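Local coordinates for blue-light-activated histidine kinase 2 (PDB 4R38), which senses blue light through a flavin-binding LOV domain, the part present here, and acts as a histidine kinase involved in increased bacterial virulence upon exposure to light, at residues Ala80-Glu85 / Cys117-Val121. Residues are numbered along the deposited sequence; the frame is centred on the assembly and turned at random.
Sequences AIRNCE and CRYFV. With RBF (riboflavin), chain E.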
loop_
_atom_site.group_PDB
_atom_site.type_symbol
_atom_site.label_atom_id
_atom_site.label_comp_id
_atom_site.label_asym_id
_atom_site.label_seq_id
_atom_site.Cartn_x
_atom_site.Cartn_y
_atom_site.Cartn_z
ATOM N N ALA A 80 -4.585 -0.212 11.850
ATOM C CA ALA A 80 -5.366 0.825 11.192
ATOM C C ALA A 80 -6.417 0.209 10.249
ATOM O O ALA A 80 -7.565 0.620 10.242
ATOM C CB ALA A 80 -4.444 1.756 10.438
ATOM N N ILE A 81 -6.017 -0.795 9.470
ATOM C CA ILE A 81 -6.956 -1.465 8.562
ATOM C C ILE A 81 -8.111 -2.130 9.321
ATOM O O ILE A 81 -9.265 -1.972 8.936
ATOM C CB ILE A 81 -6.244 -2.468 7.648
ATOM C CG1 ILE A 81 -5.413 -1.710 6.606
ATOM C CG2 ILE A 81 -7.240 -3.398 6.955
ATOM C CD1 ILE A 81 -4.367 -2.563 5.913
ATOM N N ARG A 82 -7.815 -2.826 10.403
ATOM C CA ARG A 82 -8.845 -3.505 11.193
ATOM C C ARG A 82 -9.836 -2.518 11.824
ATOM O O ARG A 82 -11.018 -2.829 11.987
ATOM C CB ARG A 82 -8.208 -4.366 12.299
ATOM C CG ARG A 82 -7.328 -5.543 11.812
ATOM C CD ARG A 82 -7.019 -6.567 12.919
ATOM N NE ARG A 82 -6.201 -5.985 13.979
ATOM C CZ ARG A 82 -4.875 -5.923 13.998
ATOM N NH1 ARG A 82 -4.131 -6.461 13.035
ATOM N NH2 ARG A 82 -4.277 -5.322 15.013
ATOM N N ASN A 83 -9.354 -1.322 12.166
ATOM C CA ASN A 83 -10.168 -0.303 12.839
ATOM C C ASN A 83 -10.613 0.820 11.922
ATOM O O ASN A 83 -11.084 1.878 12.392
ATOM C CB ASN A 83 -9.388 0.285 14.021
ATOM C CG ASN A 83 -9.210 -0.708 15.137
ATOM O OD1 ASN A 83 -10.131 -0.950 15.914
ATOM N ND2 ASN A 83 -8.022 -1.302 15.220
ATOM N N CYS A 84 -10.477 0.580 10.617
ATOM C CA CYS A 84 -10.861 1.535 9.574
ATOM C C CYS A 84 -10.378 2.970 9.878
ATOM O O CYS A 84 -11.148 3.937 9.798
ATOM C CB CYS A 84 -12.365 1.462 9.346
ATOM S SG CYS A 84 -12.915 2.419 7.897
ATOM N N GLU A 85 -9.087 3.085 10.200
ATOM C CA GLU A 85 -8.447 4.349 10.608
ATOM C C GLU A 85 -7.406 4.820 9.600
ATOM O O GLU A 85 -6.804 4.023 8.882
ATOM C CB GLU A 85 -7.718 4.183 11.942
ATOM C CG GLU A 85 -8.578 3.893 13.160
ATOM C CD GLU A 85 -7.735 3.652 14.421
ATOM O OE1 GLU A 85 -6.501 3.432 14.307
ATOM O OE2 GLU A 85 -8.314 3.676 15.530
ATOM N N CYS A 117 -16.966 0.230 5.621
ATOM C CA CYS A 117 -15.541 0.487 5.337
ATOM C C CYS A 117 -14.872 -0.531 4.414
ATOM O O CYS A 117 -13.956 -1.256 4.803
ATOM C CB CYS A 117 -14.765 0.598 6.635
ATOM S SG CYS A 117 -13.013 1.032 6.393
ATOM N N ARG A 118 -15.312 -0.547 3.170
ATOM C CA ARG A 118 -14.900 -1.572 2.233
ATOM C C ARG A 118 -13.577 -1.278 1.542
ATOM O O ARG A 118 -12.834 -2.179 1.227
ATOM C CB ARG A 118 -15.996 -1.730 1.184
ATOM C CG ARG A 118 -15.624 -2.627 0.046
ATOM C CD ARG A 118 -16.853 -3.018 -0.758
ATOM N NE ARG A 118 -16.482 -4.190 -1.511
ATOM C CZ ARG A 118 -17.000 -5.403 -1.358
ATOM N NH1 ARG A 118 -18.042 -5.624 -0.547
ATOM N NH2 ARG A 118 -16.512 -6.378 -2.098
ATOM N N TYR A 119 -13.318 -0.008 1.258
ATOM C CA TYR A 119 -12.159 0.354 0.464
ATOM C C TYR A 119 -11.177 1.221 1.234
ATOM O O TYR A 119 -11.570 2.096 2.008
ATOM C CB TYR A 119 -12.605 1.130 -0.775
ATOM C CG TYR A 119 -13.549 0.367 -1.691
ATOM C CD1 TYR A 119 -13.060 -0.576 -2.602
ATOM C CD2 TYR A 119 -14.913 0.564 -1.617
ATOM C CE1 TYR A 119 -13.940 -1.259 -3.452
ATOM C CE2 TYR A 119 -15.782 -0.102 -2.449
ATOM C CZ TYR A 119 -15.293 -1.031 -3.350
ATOM O OH TYR A 119 -16.185 -1.701 -4.172
ATOM N N PHE A 120 -9.905 0.994 0.956
ATOM C CA PHE A 120 -8.830 1.781 1.545
ATOM C C PHE A 120 -8.062 2.345 0.379
ATOM O O PHE A 120 -7.857 1.664 -0.619
ATOM C CB PHE A 120 -7.922 0.909 2.407
ATOM C CG PHE A 120 -7.990 1.214 3.885
ATOM C CD1 PHE A 120 -6.855 1.590 4.577
ATOM C CD2 PHE A 120 -9.181 1.106 4.575
ATOM C CE1 PHE A 120 -6.920 1.879 5.924
ATOM C CE2 PHE A 120 -9.243 1.402 5.933
ATOM C CZ PHE A 120 -8.114 1.772 6.596
ATOM N N VAL A 121 -7.628 3.592 0.521
ATOM C CA VAL A 121 -6.769 4.226 -0.456
ATOM C C VAL A 121 -5.476 4.588 0.227
ATOM O O VAL A 121 -5.467 4.916 1.421
ATOM C CB VAL A 121 -7.421 5.527 -1.062
ATOM C CG1 VAL A 121 -7.707 6.573 0.013
ATOM C CG2 VAL A 121 -6.536 6.130 -2.158
HETATM N N1 RBF E . 2.509 -1.971 2.494
HETATM C C2 RBF E . 3.742 -1.762 1.963
HETATM O O2 RBF E . 4.702 -2.367 2.403
HETATM N N3 RBF E . 3.890 -0.864 0.943
HETATM C C4 RBF E . 2.836 -0.238 0.375
HETATM O O4 RBF E . 2.998 0.576 -0.564
HETATM C C4A RBF E . 1.527 -0.488 0.857
HETATM N N5 RBF E . 0.413 0.066 0.311
HETATM C C5A RBF E . -0.806 -0.215 0.800
HETATM C C6 RBF E . -1.989 0.365 0.261
HETATM C C7 RBF E . -3.253 0.059 0.760
HETATM C C7M RBF E . -4.462 0.759 0.090
HETATM C C8 RBF E . -3.369 -0.820 1.836
HETATM C C8M RBF E . -4.698 -1.215 2.483
HETATM C C9 RBF E . -2.245 -1.378 2.379
HETATM C C9A RBF E . -0.935 -1.096 1.892
HETATM N N10 RBF E . 0.170 -1.714 2.453
HETATM C C10 RBF E . 1.426 -1.413 1.948
HETATM C "C1'" RBF E . 0.099 -2.575 3.635
HETATM C "C2'" RBF E . -0.018 -4.077 3.402
HETATM O "O2'" RBF E . -0.845 -4.277 2.329
HETATM C "C3'" RBF E . -0.590 -4.730 4.656
HETATM O "O3'" RBF E . -1.894 -4.271 4.878
HETATM C "C4'" RBF E . 0.243 -4.410 5.894
HETATM O "O4'" RBF E . 1.563 -4.866 5.752
HETATM C "C5'" RBF E . -0.371 -5.043 7.136
HETATM O "O5'" RBF E . -0.464 -6.448 6.973
#
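A disulfide between Cys-84 and Cys-117 ties the turn after helix 71-82 to the loop that leads into strand 119-128 in this LOV domain, a PAS fold. The helix closes in a Schellman motif: Glu-85 N bonds to Ala-80 O at 2.9 Å, and Cys-84 N reaches back to Ile-81 O. Cys-84 is the C' residue, with positive phi where glycine is common; here a cysteine accepts that backbone and supplies a sulfur as well. In both cysteines SG lies anti to the backbone N (chi1 -171° and -176°), which turns the two sulfurs toward each other. There Cys-84 SG and Cys-117 SG bond at 2.0 Å, with a relaxed chi3 of 92°.

Beneath this link the buried ring of Phe-120, large enough to span from strand to helix end, meets Cys-84 CA at its edge, 4.0 Å from CE2. Ile-81 CG1 packs obliquely against Phe-120 CE1, also at 4.0 Å, while Met-107 and Pro-109 of strand 100-109 touch the ring too. Both apolar side chains suit the flavin's methyl groups: Phe-120 CB lies 3.9 Å from riboflavin C8M. The slender isoleucine branch extends farther into the pocket, ending with Ile-81 CD1 3.7 Å from riboflavin C8M and 3.2 Å from its ribityl O3'.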